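Local structure of Cys-Gly metallodipeptidase DUG1 (Saccharomyces cerevisiae, 4G1P) at residues K283-S288 against H312-P317; K277-Y282 against K305-L310; I246-V251 against A339-K344. The protein hydrolyses Cys-Gly as a zinc- or manganese-dependent M20-family dipeptidase and serves as the catalytic component of the glutathione-degrading complex. One frame throughout, in Å; residues are numbered along the deposited sequence.

Interaction 1 of 3, residues K283-S288 against H312-P317; sequences KDIEFS and HRWRYP
Ile285 drives its CD1 methyl against the six-membered end of the Trp314 indole, lying in the ring plane at the edge and touching CZ3 and CH2, each at 3.7 Å. The two side chains approach from opposite directions and span the distance between the backbones, Ile285 CA lying 12.9 Å from Trp314 CA. The indole gets there because CG stands anti to the carbonyl carbon (chi1 -65°), which sends the ring off the last turn of the helix toward the loop 283-288.

Alongside this apolar edge contact, Phe287 and Arg313 form the second packed pair. Arg313 NH1 reaches Phe287 CZ at 3.5 Å and CE2 at 3.9 Å, but it comes obliquely, and the ring and guanidinium planes stand 90° apart, so the two groups do not stack. A bend at chi3 (73°) in the arginine chain takes the guanidinium to this corner of the ring. The four touching residues are all buried, and the contact rests on side-chain packing rather than polar bonds. By contrast, Lys283, Asp284 and Glu286, on the same loop, are exposed to solvent; the carboxylate of Glu286 forms a salt bridge with Lys208.

The loop 283-288 leads into helix 289-296, with Ser288 at its N-cap, and Leu292 of that helix packs on both Phe287 and Arg313. Trp314 also lies against Thr417 and Arg418 of strand 415-419, and Ile236 of the second subunit packs on Arg313. The contact thus joins the C-terminal turn of helix 306-314 to this loop, beside the mixed sheet that contains strands 210-226 and 415-419 and at the border of the second subunit.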
ATOM      1  N   LYS A 283      41.221   0.028   5.496  1.00 44.43           N
ATOM      2  CA  LYS A 283      41.980   0.431   4.366  1.00 50.83           C
ATOM      3  C   LYS A 283      42.458  -0.845   3.773  1.00 50.44           C
ATOM      4  O   LYS A 283      42.579  -1.837   4.436  1.00 49.74           O
ATOM      5  CB  LYS A 283      42.948   1.530   4.726  1.00 57.78           C
ATOM      6  CG  LYS A 283      43.225   2.393   3.534  1.00 68.68           C
ATOM      7  CD  LYS A 283      42.545   1.816   2.305  1.00 62.10           C
ATOM      8  CE  LYS A 283      43.246   2.275   1.026  1.00 67.30           C
ATOM      9  NZ  LYS A 283      44.534   2.998   1.273  1.00 64.14           N
ATOM     10  N   ASP A 284      42.700  -0.791   2.490  1.00 49.49           N
ATOM     11  CA  ASP A 284      43.033  -1.952   1.740  1.00 49.22           C
ATOM     12  C   ASP A 284      41.852  -2.715   1.307  1.00 45.29           C
ATOM     13  O   ASP A 284      41.974  -3.799   0.819  1.00 47.51           O
ATOM     14  CB  ASP A 284      43.720  -2.923   2.663  1.00 47.29           C
ATOM     15  CG  ASP A 284      45.178  -2.809   2.585  1.00 60.95           C
ATOM     16  OD1 ASP A 284      45.659  -2.453   1.517  1.00 64.68           O
ATOM     17  OD2 ASP A 284      45.858  -3.010   3.590  1.00 67.50           O
ATOM     18  N   ILE A 285      40.707  -2.110   1.385  1.00 41.12           N
ATOM     19  CA  ILE A 285      39.518  -2.801   1.022  1.00 38.93           C
ATOM     20  C   ILE A 285      39.488  -2.435  -0.422  1.00 37.61           C
ATOM     21  O   ILE A 285      40.041  -1.459  -0.807  1.00 39.70           O
ATOM     22  CB  ILE A 285      38.340  -2.570   1.958  1.00 37.36           C
ATOM     23  CG1 ILE A 285      38.462  -3.503   3.126  1.00 32.04           C
ATOM     24  CG2 ILE A 285      37.032  -2.824   1.255  1.00 34.50           C
ATOM     25  CD1 ILE A 285      37.723  -3.025   4.316  1.00 33.84           C
ATOM     26  N   GLU A 286      38.857  -3.248  -1.235  1.00 35.03           N
ATOM     27  CA  GLU A 286      38.595  -2.854  -2.583  1.00 38.71           C
ATOM     28  C   GLU A 286      37.164  -2.528  -2.784  1.00 38.85           C
ATOM     29  O   GLU A 286      36.323  -3.357  -2.675  1.00 42.40           O
ATOM     30  CB  GLU A 286      38.990  -3.935  -3.550  1.00 39.41           C
ATOM     31  CG  GLU A 286      40.029  -4.866  -3.007  1.00 47.05           C
ATOM     32  CD  GLU A 286      40.987  -5.347  -4.060  1.00 45.48           C
ATOM     33  OE1 GLU A 286      40.611  -5.343  -5.228  1.00 44.68           O
ATOM     34  OE2 GLU A 286      42.099  -5.711  -3.710  1.00 40.36           O
ATOM     35  N   PHE A 287      36.905  -1.287  -3.087  1.00 37.28           N
ATOM     36  CA  PHE A 287      35.545  -0.863  -3.396  1.00 36.75           C
ATOM     37  C   PHE A 287      35.518   0.543  -3.963  1.00 39.60           C
ATOM     38  O   PHE A 287      36.333   1.388  -3.600  1.00 41.12           O
ATOM     39  CB  PHE A 287      34.664  -0.907  -2.158  1.00 33.93           C
ATOM     40  CG  PHE A 287      33.206  -0.829  -2.461  1.00 34.12           C
ATOM     41  CD1 PHE A 287      32.573  -1.864  -3.128  1.00 36.02           C
ATOM     42  CD2 PHE A 287      32.459   0.266  -2.068  1.00 35.46           C
ATOM     43  CE1 PHE A 287      31.219  -1.803  -3.405  1.00 36.87           C
ATOM     44  CE2 PHE A 287      31.107   0.339  -2.339  1.00 32.03           C
ATOM     45  CZ  PHE A 287      30.485  -0.696  -3.005  1.00 35.39           C
ATOM     46  N   SER A 288      34.563   0.793  -4.846  1.00 38.22           N
ATOM     47  CA  SER A 288      34.401   2.109  -5.431  1.00 31.06           C
ATOM     48  C   SER A 288      32.923   2.393  -5.660  1.00 35.32           C
ATOM     49  O   SER A 288      32.098   1.468  -5.753  1.00 29.42           O
ATOM     50  CB  SER A 288      35.115   2.159  -6.759  1.00 28.41           C
ATOM     51  OG  SER A 288      34.483   1.259  -7.645  1.00 38.15           O
ATOM     52  N   HIS A 312      29.649   4.557   6.145  1.00 24.43           N
ATOM     53  CA  HIS A 312      28.225   4.799   6.255  1.00 25.44           C
ATOM     54  C   HIS A 312      27.370   3.550   6.012  1.00 28.67           C
ATOM     55  O   HIS A 312      26.221   3.505   6.449  1.00 26.29           O
ATOM     56  CB  HIS A 312      27.797   5.998   5.404  1.00 29.62           C
ATOM     57  CG  HIS A 312      28.098   7.311   6.057  1.00 31.44           C
ATOM     58  ND1 HIS A 312      29.152   8.112   5.674  1.00 33.54           N
ATOM     59  CD2 HIS A 312      27.515   7.932   7.109  1.00 28.22           C
ATOM     60  CE1 HIS A 312      29.191   9.181   6.448  1.00 30.84           C
ATOM     61  NE2 HIS A 312      28.210   9.095   7.327  1.00 26.80           N
ATOM     62  N   ARG A 313      27.927   2.534   5.344  1.00 26.51           N
ATOM     63  CA  ARG A 313      27.289   1.214   5.329  1.00 24.69           C
ATOM     64  C   ARG A 313      27.550   0.433   6.607  1.00 22.77           C
ATOM     65  O   ARG A 313      26.716  -0.358   7.017  1.00 21.80           O
ATOM     66  CB  ARG A 313      27.801   0.338   4.196  1.00 26.15           C
ATOM     67  CG  ARG A 313      27.644   0.898   2.827  1.00 32.95           C
ATOM     68  CD  ARG A 313      28.455   0.064   1.858  1.00 32.90           C
ATOM     69  NE  ARG A 313      27.830  -1.229   1.629  1.00 30.99           N
ATOM     70  CZ  ARG A 313      27.554  -1.703   0.424  1.00 30.93           C
ATOM     71  NH1 ARG A 313      27.872  -0.989  -0.641  1.00 34.19           N
ATOM     72  NH2 ARG A 313      26.976  -2.889   0.286  1.00 36.24           N
ATOM     73  N   TRP A 314      28.718   0.625   7.218  1.00 24.78           N
ATOM     74  CA  TRP A 314      29.169  -0.305   8.261  1.00 25.16           C
ATOM     75  C   TRP A 314      29.074   0.164   9.709  1.00 25.65           C
ATOM     76  O   TRP A 314      28.761  -0.633  10.592  1.00 24.88           O
ATOM     77  CB  TRP A 314      30.601  -0.771   7.996  1.00 24.52           C
ATOM     78  CG  TRP A 314      30.767  -1.584   6.757  1.00 27.07           C
ATOM     79  CD1 TRP A 314      29.778  -2.127   5.993  1.00 24.03           C
ATOM     80  CD2 TRP A 314      32.007  -1.934   6.122  1.00 29.34           C
ATOM     81  NE1 TRP A 314      30.323  -2.786   4.922  1.00 23.96           N
ATOM     82  CE2 TRP A 314      31.690  -2.688   4.978  1.00 25.30           C
ATOM     83  CE3 TRP A 314      33.358  -1.679   6.412  1.00 29.02           C
ATOM     84  CZ2 TRP A 314      32.671  -3.203   4.125  1.00 25.62           C
ATOM     85  CZ3 TRP A 314      34.330  -2.182   5.563  1.00 24.49           C
ATOM     86  CH2 TRP A 314      33.981  -2.935   4.433  1.00 26.48           C
ATOM     87  N   ARG A 315      29.374   1.433   9.973  1.00 28.85           N
ATOM     88  CA  ARG A 315      29.592   1.834  11.363  1.00 30.36           C
ATOM     89  C   ARG A 315      28.927   3.135  11.778  1.00 27.71           C
ATOM     90  O   ARG A 315      29.028   3.525  12.930  1.00 26.94           O
ATOM     91  CB  ARG A 315      31.092   1.860  11.700  1.00 28.00           C
ATOM     92  CG  ARG A 315      31.908   2.833  10.869  1.00 27.65           C
ATOM     93  CD  ARG A 315      32.215   4.091  11.658  1.00 29.68           C
ATOM     94  NE  ARG A 315      32.805   3.769  12.948  1.00 28.33           N
ATOM     95  CZ  ARG A 315      32.516   4.404  14.079  1.00 34.59           C
ATOM     96  NH1 ARG A 315      31.650   5.407  14.071  1.00 30.08           N
ATOM     97  NH2 ARG A 315      33.094   4.040  15.222  1.00 33.00           N
ATOM     98  N   TYR A 316      28.253   3.796  10.845  1.00 27.52           N
ATOM     99  CA  TYR A 316      27.347   4.898  11.194  1.00 30.40           C
ATOM    100  C   TYR A 316      25.914   4.419  11.025  1.00 27.14           C
ATOM    101  O   TYR A 316      25.628   3.669  10.100  1.00 26.78           O
ATOM    102  CB  TYR A 316      27.612   6.129  10.320  1.00 26.17           C
ATOM    103  CG  TYR A 316      28.929   6.809  10.640  1.00 29.83           C
ATOM    104  CD1 TYR A 316      29.320   7.013  11.959  1.00 31.21           C
ATOM    105  CD2 TYR A 316      29.789   7.225   9.633  1.00 27.97           C
ATOM    106  CE1 TYR A 316      30.520   7.631  12.266  1.00 29.21           C
ATOM    107  CE2 TYR A 316      30.992   7.839   9.935  1.00 31.02           C
ATOM    108  CZ  TYR A 316      31.350   8.040  11.256  1.00 30.52           C
ATOM    109  OH  TYR A 316      32.544   8.650  11.574  1.00 34.38           O
ATOM    110  N   PRO A 317      25.011   4.834  11.923  1.00 25.91           N
ATOM    111  CA  PRO A 317      23.617   4.386  11.827  1.00 25.78           C
ATOM    112  C   PRO A 317      22.937   4.903  10.572  1.00 26.07           C
ATOM    113  O   PRO A 317      23.458   5.798   9.907  1.00 28.58           O
ATOM    114  CB  PRO A 317      22.959   4.991  13.076  1.00 26.95           C
ATOM    115  CG  PRO A 317      23.821   6.130  13.451  1.00 26.51           C
ATOM    116  CD  PRO A 317      25.222   5.759  13.047  1.00 28.09           C
TER

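Interaction 2 of 3, residues K277-Y282 against K305-L310; sequences KEKALY and KKEDIL
Leu310 brings its CD1 methyl up to the backbone of Tyr282, 4.4 Å from the carbonyl O of that residue, and Lys306 CE borders the same Tyr282 O at 4.5 Å. This is a loose helix-helix contact within the alpha/beta lid, in the helical part of the chain that precedes strand 318-325. The backbones come nearest at Tyr282 and Glu307, whose CA atoms are 7.3 Å apart, yet the side chains only brush one another.

Lys306 runs out from its helix with CG anti to the backbone N (chi1 171°), and its aliphatic part passes the Tyr282 carbonyl while NZ makes a probable hydrogen bond with the backbone O of Ile285, farther along the loop. On the partly exposed flank, Lys279 CG approaches Glu307 OE2 at 4.4 Å. The opposite charges stay apart: Lys279 NZ is 5.9 Å from Glu307 OE2, so the pair is not a salt bridge, and any attraction is probably weak. Glu307 instead forms a salt bridge within its own segment, from OE1 to NZ of Lys305, the N-cap residue.

The tyrosine is held from within 277-282. The carbonyl O of Glu278 sits over the centre of the Tyr282 ring, 3.4 Å above its plane, and the side chain of Tyr213 on strand 210-226 packs against the same residue. Glu278 OE2 also makes a salt bridge with Arg315. Tyr282 OH donates to Glu278 OE2 at 2.9 Å, arriving 38° out of the carboxylate plane.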
ATOM      1  N   LYS A 277      42.647   1.873  15.337  1.00 29.95           N
ATOM      2  CA  LYS A 277      42.560   0.429  15.176  1.00 32.84           C
ATOM      3  C   LYS A 277      41.525   0.043  14.125  1.00 43.25           C
ATOM      4  O   LYS A 277      41.835  -0.643  13.148  1.00 45.32           O
ATOM      5  CB  LYS A 277      42.183  -0.238  16.485  1.00 31.47           C
ATOM      6  CG  LYS A 277      41.852  -1.707  16.305  1.00 34.72           C
ATOM      7  CD  LYS A 277      42.639  -2.581  17.269  1.00 42.90           C
ATOM      8  CE  LYS A 277      42.512  -2.080  18.703  1.00 44.93           C
ATOM      9  NZ  LYS A 277      43.146  -3.021  19.669  1.00 53.88           N
ATOM     10  N   GLU A 278      40.291   0.489  14.334  1.00 41.15           N
ATOM     11  CA  GLU A 278      39.201   0.173  13.426  1.00 38.31           C
ATOM     12  C   GLU A 278      39.483   0.770  12.062  1.00 35.27           C
ATOM     13  O   GLU A 278      39.159   0.180  11.038  1.00 38.22           O
ATOM     14  CB  GLU A 278      37.869   0.675  13.999  1.00 36.06           C
ATOM     15  CG  GLU A 278      36.932   1.272  12.986  1.00 33.14           C
ATOM     16  CD  GLU A 278      35.702   1.905  13.615  1.00 34.88           C
ATOM     17  OE1 GLU A 278      35.677   2.088  14.854  1.00 33.50           O
ATOM     18  OE2 GLU A 278      34.756   2.215  12.860  1.00 30.58           O
ATOM     19  N   LYS A 279      40.127   1.928  12.050  1.00 36.00           N
ATOM     20  CA  LYS A 279      40.459   2.584  10.789  1.00 40.73           C
ATOM     21  C   LYS A 279      41.488   1.796   9.979  1.00 42.95           C
ATOM     22  O   LYS A 279      41.491   1.860   8.748  1.00 45.04           O
ATOM     23  CB  LYS A 279      40.967   4.002  11.037  1.00 37.15           C
ATOM     24  CG  LYS A 279      40.861   4.916   9.845  1.00 37.32           C
ATOM     25  CD  LYS A 279      41.245   6.338  10.231  1.00 45.58           C
ATOM     26  CE  LYS A 279      40.558   6.772  11.527  1.00 44.83           C
ATOM     27  NZ  LYS A 279      41.000   8.130  11.989  1.00 44.70           N
ATOM     28  N   ALA A 280      42.358   1.060  10.669  1.00 38.35           N
ATOM     29  CA  ALA A 280      43.355   0.233   9.993  1.00 39.59           C
ATOM     30  C   ALA A 280      42.693  -0.765   9.060  1.00 43.49           C
ATOM     31  O   ALA A 280      43.021  -0.841   7.875  1.00 46.29           O
ATOM     32  CB  ALA A 280      44.216  -0.501  11.004  1.00 41.47           C
ATOM     33  N   LEU A 281      41.745  -1.521   9.606  1.00 45.26           N
ATOM     34  CA  LEU A 281      41.036  -2.548   8.849  1.00 38.64           C
ATOM     35  C   LEU A 281      40.286  -2.027   7.621  1.00 36.65           C
ATOM     36  O   LEU A 281      39.997  -2.803   6.709  1.00 37.60           O
ATOM     37  CB  LEU A 281      40.077  -3.307   9.760  1.00 30.17           C
ATOM     38  CG  LEU A 281      40.734  -3.982  10.960  1.00 33.24           C
ATOM     39  CD1 LEU A 281      39.746  -4.101  12.095  1.00 35.76           C
ATOM     40  CD2 LEU A 281      41.256  -5.350  10.577  1.00 31.97           C
ATOM     41  N   TYR A 282      39.976  -0.753   7.619  1.00 34.31           N
ATOM     42  CA  TYR A 282      39.135  -0.209   6.601  1.00 39.54           C
ATOM     43  C   TYR A 282      39.929   0.102   5.389  1.00 44.94           C
ATOM     44  O   TYR A 282      39.400   0.393   4.355  1.00 48.53           O
ATOM     45  CB  TYR A 282      38.382   1.025   7.066  1.00 32.18           C
ATOM     46  CG  TYR A 282      37.342   0.764   8.098  1.00 34.20           C
ATOM     47  CD1 TYR A 282      36.817  -0.481   8.275  1.00 31.91           C
ATOM     48  CD2 TYR A 282      36.912   1.753   8.904  1.00 30.61           C
ATOM     49  CE1 TYR A 282      35.886  -0.719   9.223  1.00 28.41           C
ATOM     50  CE2 TYR A 282      35.964   1.514   9.833  1.00 31.78           C
ATOM     51  CZ  TYR A 282      35.470   0.282   9.985  1.00 28.12           C
ATOM     52  OH  TYR A 282      34.552   0.096  10.928  1.00 27.41           O
ATOM     53  N   LYS A 305      33.568   9.081  -1.723  1.00 36.30           N
ATOM     54  CA  LYS A 305      34.784   8.529  -1.148  1.00 38.48           C
ATOM     55  C   LYS A 305      34.569   7.115  -0.622  1.00 33.33           C
ATOM     56  O   LYS A 305      33.615   6.860   0.112  1.00 32.07           O
ATOM     57  CB  LYS A 305      35.315   9.432  -0.028  1.00 43.27           C
ATOM     58  CG  LYS A 305      36.182  10.597  -0.498  1.00 47.33           C
ATOM     59  CD  LYS A 305      36.977  11.193   0.669  1.00 51.97           C
ATOM     60  CE  LYS A 305      37.882  10.142   1.330  1.00 51.84           C
ATOM     61  NZ  LYS A 305      38.609  10.663   2.537  1.00 55.59           N
ATOM     62  N   LYS A 306      35.478   6.217  -0.993  1.00 31.29           N
ATOM     63  CA  LYS A 306      35.398   4.811  -0.626  1.00 29.77           C
ATOM     64  C   LYS A 306      35.239   4.667   0.869  1.00 30.50           C
ATOM     65  O   LYS A 306      34.380   3.926   1.343  1.00 29.33           O
ATOM     66  CB  LYS A 306      36.652   4.062  -1.089  1.00 32.60           C
ATOM     67  CG  LYS A 306      36.761   2.633  -0.557  1.00 36.45           C
ATOM     68  CD  LYS A 306      38.081   1.957  -0.949  1.00 41.36           C
ATOM     69  CE  LYS A 306      39.111   2.011   0.185  1.00 40.80           C
ATOM     70  NZ  LYS A 306      40.463   1.587  -0.257  1.00 38.27           N
ATOM     71  N   GLU A 307      36.062   5.401   1.603  1.00 34.56           N
ATOM     72  CA  GLU A 307      36.046   5.357   3.059  1.00 37.47           C
ATOM     73  C   GLU A 307      34.670   5.749   3.582  1.00 30.70           C
ATOM     74  O   GLU A 307      34.170   5.181   4.555  1.00 27.62           O
ATOM     75  CB  GLU A 307      37.127   6.288   3.626  1.00 44.28           C
ATOM     76  CG  GLU A 307      37.206   6.314   5.149  1.00 50.52           C
ATOM     77  CD  GLU A 307      38.138   7.398   5.684  1.00 64.02           C
ATOM     78  OE1 GLU A 307      37.952   8.584   5.323  1.00 62.78           O
ATOM     79  OE2 GLU A 307      39.058   7.060   6.468  1.00 68.05           O
ATOM     80  N   ASP A 308      34.052   6.711   2.908  1.00 33.67           N
ATOM     81  CA  ASP A 308      32.751   7.212   3.331  1.00 33.79           C
ATOM     82  C   ASP A 308      31.634   6.225   3.057  1.00 30.52           C
ATOM     83  O   ASP A 308      30.816   5.947   3.940  1.00 30.44           O
ATOM     84  CB  ASP A 308      32.452   8.547   2.664  1.00 38.44           C
ATOM     85  CG  ASP A 308      33.204   9.691   3.309  1.00 41.42           C
ATOM     86  OD1 ASP A 308      33.347   9.668   4.558  1.00 35.21           O
ATOM     87  OD2 ASP A 308      33.648  10.597   2.562  1.00 40.29           O
ATOM     88  N   ILE A 309      31.599   5.705   1.833  1.00 26.76           N
ATOM     89  CA  ILE A 309      30.627   4.688   1.478  1.00 24.43           C
ATOM     90  C   ILE A 309      30.731   3.534   2.464  1.00 28.52           C
ATOM     91  O   ILE A 309      29.726   3.060   2.992  1.00 26.19           O
ATOM     92  CB  ILE A 309      30.862   4.147   0.072  1.00 26.26           C
ATOM     93  CG1 ILE A 309      30.750   5.267  -0.959  1.00 28.55           C
ATOM     94  CG2 ILE A 309      29.859   3.064  -0.234  1.00 25.16           C
ATOM     95  CD1 ILE A 309      31.327   4.912  -2.318  1.00 27.87           C
ATOM     96  N   LEU A 310      31.957   3.101   2.743  1.00 26.69           N
ATOM     97  CA  LEU A 310      32.128   1.944   3.600  1.00 24.72           C
ATOM     98  C   LEU A 310      31.685   2.252   5.026  1.00 25.46           C
ATOM     99  O   LEU A 310      30.952   1.470   5.638  1.00 23.95           O
ATOM    100  CB  LEU A 310      33.560   1.404   3.537  1.00 24.69           C
ATOM    101  CG  LEU A 310      34.049   0.926   2.161  1.00 28.01           C
ATOM    102  CD1 LEU A 310      35.536   0.625   2.184  1.00 29.06           C
ATOM    103  CD2 LEU A 310      33.272  -0.283   1.651  1.00 24.25           C
TER

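Interaction 3 of 3, residues I246-V251 against A339-K344; sequences IDLMQV and AKVFGK
Helix 244-252 lies beside strand 340-349, the backbones approaching most closely at Leu248 and Gly343, whose CA atoms are 7.1 Å apart. The arrangement is consistent with the ferredoxin-like beta-alpha-beta-beta-alpha-beta order of the M20 lid (strand 210-226, helix 244-252, strands 318-325 and 340-349, helix 355-371, strand 378-391). The strand alternates in the usual way: Val341 directs its side chain to the helix and Phe342 away from it.

Leu248 is the one helix residue that touches the strand here. With CG anti to its backbone N (chi1 -174°), it lays its forked end across Val341 and the backbone of Gly343. The CD2 methyl and Val341 CG2 make an apolar contact at 4.0 Å, the two side chains crossing at a slant. Val324 of strand 318-325 also packs on Leu248, so the leucine spans two neighbouring strands of the sheet.

The helix also borders the dimer interface, where Met249 packs on Met249 of the second subunit and Asp247 OD1 is hydrogen-bonded to Ser258 OG of that subunit. Without a side chain, Gly343 offers its main chain to the leucine: its N lies 4.1 Å from Leu248 CD2 and 4.2 Å from Leu248 CD1.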
ATOM      1  N   ILE A 246      -1.931  13.501   6.689  1.00 21.05           N
ATOM      2  CA  ILE A 246      -1.258  14.788   6.630  1.00 21.49           C
ATOM      3  C   ILE A 246      -0.286  14.934   7.809  1.00 23.97           C
ATOM      4  O   ILE A 246       0.878  15.311   7.636  1.00 19.12           O
ATOM      5  CB  ILE A 246      -2.270  15.934   6.563  1.00 20.22           C
ATOM      6  CG1 ILE A 246      -2.997  15.893   5.219  1.00 21.27           C
ATOM      7  CG2 ILE A 246      -1.585  17.268   6.734  1.00 21.76           C
ATOM      8  CD1 ILE A 246      -4.166  16.869   5.099  1.00 14.94           C
ATOM      9  N   ASP A 247      -0.759  14.608   9.005  1.00 23.07           N
ATOM     10  CA  ASP A 247       0.124  14.585  10.163  1.00 23.78           C
ATOM     11  C   ASP A 247       1.310  13.660   9.902  1.00 26.42           C
ATOM     12  O   ASP A 247       2.467  14.024  10.153  1.00 26.53           O
ATOM     13  CB  ASP A 247      -0.636  14.136  11.409  1.00 24.77           C
ATOM     14  CG  ASP A 247      -1.840  15.020  11.702  1.00 26.46           C
ATOM     15  OD1 ASP A 247      -1.867  16.149  11.174  1.00 23.20           O
ATOM     16  OD2 ASP A 247      -2.747  14.588  12.452  1.00 23.80           O
ATOM     17  N   LEU A 248       1.011  12.481   9.364  1.00 25.41           N
ATOM     18  CA  LEU A 248       2.009  11.436   9.166  1.00 22.14           C
ATOM     19  C   LEU A 248       3.144  11.839   8.234  1.00 23.19           C
ATOM     20  O   LEU A 248       4.289  11.469   8.469  1.00 25.05           O
ATOM     21  CB  LEU A 248       1.360  10.144   8.671  1.00 21.38           C
ATOM     22  CG  LEU A 248       2.348   8.976   8.594  1.00 22.22           C
ATOM     23  CD1 LEU A 248       2.729   8.544  10.002  1.00 20.61           C
ATOM     24  CD2 LEU A 248       1.837   7.796   7.749  1.00 17.90           C
ATOM     25  N   MET A 249       2.843  12.590   7.180  1.00 20.13           N
ATOM     26  CA  MET A 249       3.902  13.070   6.305  1.00 21.51           C
ATOM     27  C   MET A 249       4.837  13.994   7.068  1.00 25.98           C
ATOM     28  O   MET A 249       6.045  14.027   6.829  1.00 27.58           O
ATOM     29  CB  MET A 249       3.329  13.786   5.087  1.00 18.10           C
ATOM     30  CG  MET A 249       2.401  12.908   4.258  1.00 24.42           C
ATOM     31  SD  MET A 249       3.172  11.412   3.594  1.00 26.95           S
ATOM     32  CE  MET A 249       2.829  10.159   4.841  1.00 19.54           C
ATOM     33  N   GLN A 250       4.278  14.737   8.007  1.00 22.84           N
ATOM     34  CA  GLN A 250       5.089  15.633   8.796  1.00 23.21           C
ATOM     35  C   GLN A 250       5.942  14.887   9.824  1.00 22.14           C
ATOM     36  O   GLN A 250       7.131  15.150   9.953  1.00 22.76           O
ATOM     37  CB  GLN A 250       4.215  16.729   9.411  1.00 24.57           C
ATOM     38  CG  GLN A 250       4.004  17.870   8.428  1.00 23.43           C
ATOM     39  CD  GLN A 250       2.696  18.610   8.609  1.00 35.46           C
ATOM     40  OE1 GLN A 250       1.981  18.419   9.593  1.00 39.08           O
ATOM     41  NE2 GLN A 250       2.373  19.472   7.645  1.00 41.16           N
ATOM     42  N   VAL A 251       5.348  13.941  10.535  1.00 20.96           N
ATOM     43  CA  VAL A 251       6.097  13.204  11.536  1.00 22.04           C
ATOM     44  C   VAL A 251       7.200  12.383  10.880  1.00 23.40           C
ATOM     45  O   VAL A 251       8.359  12.435  11.287  1.00 23.81           O
ATOM     46  CB  VAL A 251       5.178  12.311  12.389  1.00 22.84           C
ATOM     47  CG1 VAL A 251       5.995  11.342  13.216  1.00 21.97           C
ATOM     48  CG2 VAL A 251       4.312  13.167  13.301  1.00 19.09           C
ATOM     49  N   ALA A 339      -8.430   6.474   7.743  1.00 20.43           N
ATOM     50  CA  ALA A 339      -8.808   6.655   9.148  1.00 18.13           C
ATOM     51  C   ALA A 339      -7.661   6.383  10.100  1.00 19.87           C
ATOM     52  O   ALA A 339      -7.479   7.101  11.090  1.00 19.40           O
ATOM     53  CB  ALA A 339      -9.984   5.773   9.496  1.00 16.97           C
ATOM     54  N   LYS A 340      -6.886   5.348   9.789  1.00 20.20           N
ATOM     55  CA  LYS A 340      -5.805   4.904  10.660  1.00 23.03           C
ATOM     56  C   LYS A 340      -4.626   4.376   9.846  1.00 21.66           C
ATOM     57  O   LYS A 340      -4.720   3.335   9.193  1.00 20.95           O
ATOM     58  CB  LYS A 340      -6.331   3.845  11.628  1.00 27.67           C
ATOM     59  CG  LYS A 340      -5.332   3.329  12.654  1.00 29.86           C
ATOM     60  CD  LYS A 340      -6.034   2.349  13.598  1.00 26.52           C
ATOM     61  CE  LYS A 340      -5.081   1.767  14.613  1.00 32.39           C
ATOM     62  NZ  LYS A 340      -5.786   0.997  15.679  1.00 36.95           N
ATOM     63  N   VAL A 341      -3.520   5.114   9.899  1.00 20.02           N
ATOM     64  CA  VAL A 341      -2.332   4.822   9.110  1.00 18.67           C
ATOM     65  C   VAL A 341      -1.099   4.435   9.954  1.00 20.22           C
ATOM     66  O   VAL A 341      -0.939   4.877  11.090  1.00 22.28           O
ATOM     67  CB  VAL A 341      -1.966   6.024   8.241  1.00 19.00           C
ATOM     68  CG1 VAL A 341      -2.946   6.170   7.113  1.00 21.62           C
ATOM     69  CG2 VAL A 341      -1.936   7.279   9.071  1.00 18.63           C
ATOM     70  N   PHE A 342      -0.227   3.612   9.387  1.00 18.02           N
ATOM     71  CA  PHE A 342       0.968   3.156  10.084  1.00 18.27           C
ATOM     72  C   PHE A 342       2.159   3.490   9.208  1.00 18.52           C
ATOM     73  O   PHE A 342       2.297   2.939   8.111  1.00 16.42           O
ATOM     74  CB  PHE A 342       0.948   1.642  10.315  1.00 17.86           C
ATOM     75  CG  PHE A 342      -0.302   1.126  10.975  1.00 22.61           C
ATOM     76  CD1 PHE A 342      -1.514   1.075  10.282  1.00 22.94           C
ATOM     77  CD2 PHE A 342      -0.260   0.631  12.268  1.00 27.98           C
ATOM     78  CE1 PHE A 342      -2.665   0.577  10.883  1.00 21.11           C
ATOM     79  CE2 PHE A 342      -1.413   0.127  12.877  1.00 28.54           C
ATOM     80  CZ  PHE A 342      -2.612   0.102  12.181  1.00 22.09           C
ATOM     81  N   GLY A 343       3.013   4.394   9.679  1.00 18.90           N
ATOM     82  CA  GLY A 343       4.234   4.719   8.963  1.00 20.83           C
ATOM     83  C   GLY A 343       5.354   3.761   9.344  1.00 22.43           C
ATOM     84  O   GLY A 343       5.628   3.564  10.530  1.00 21.60           O
ATOM     85  N   LYS A 344       5.991   3.163   8.341  1.00 18.37           N
ATOM     86  CA  LYS A 344       7.031   2.165   8.580  1.00 20.12           C
ATOM     87  C   LYS A 344       8.437   2.743   8.383  1.00 18.21           C
ATOM     88  O   LYS A 344       8.748   3.325   7.342  1.00 18.85           O
ATOM     89  CB  LYS A 344       6.817   0.955   7.664  1.00 19.63           C
ATOM     90  CG  LYS A 344       5.409   0.353   7.741  1.00 19.33           C
ATOM     91  CD  LYS A 344       5.141  -0.233   9.113  1.00 18.61           C
ATOM     92  CE  LYS A 344       3.741  -0.784   9.240  1.00 16.63           C
ATOM     93  NZ  LYS A 344       3.470  -1.831   8.249  1.00 17.29           N
TER

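Interactions 1 and 2 adjoin, their centres about 5 Å apart, and both use helix 306-314: its C-terminal turn in interaction 1 and its first turns in interaction 2. Their segments alternate along the chain, in the order 277-282, 283-288, 305-310 and 312-317, so a helix and the loop following it fold back together onto one later helix. Interaction 3 lies about 34 Å from interaction 1 and about 37 Å from interaction 2, centre to centre, at a distant part of the lid. Its segments, 246-251 and 339-344, bracket the other four in sequence. Helix 306-314 and the helix and strand of interaction 3 both border the second subunit, the two regions lying far apart.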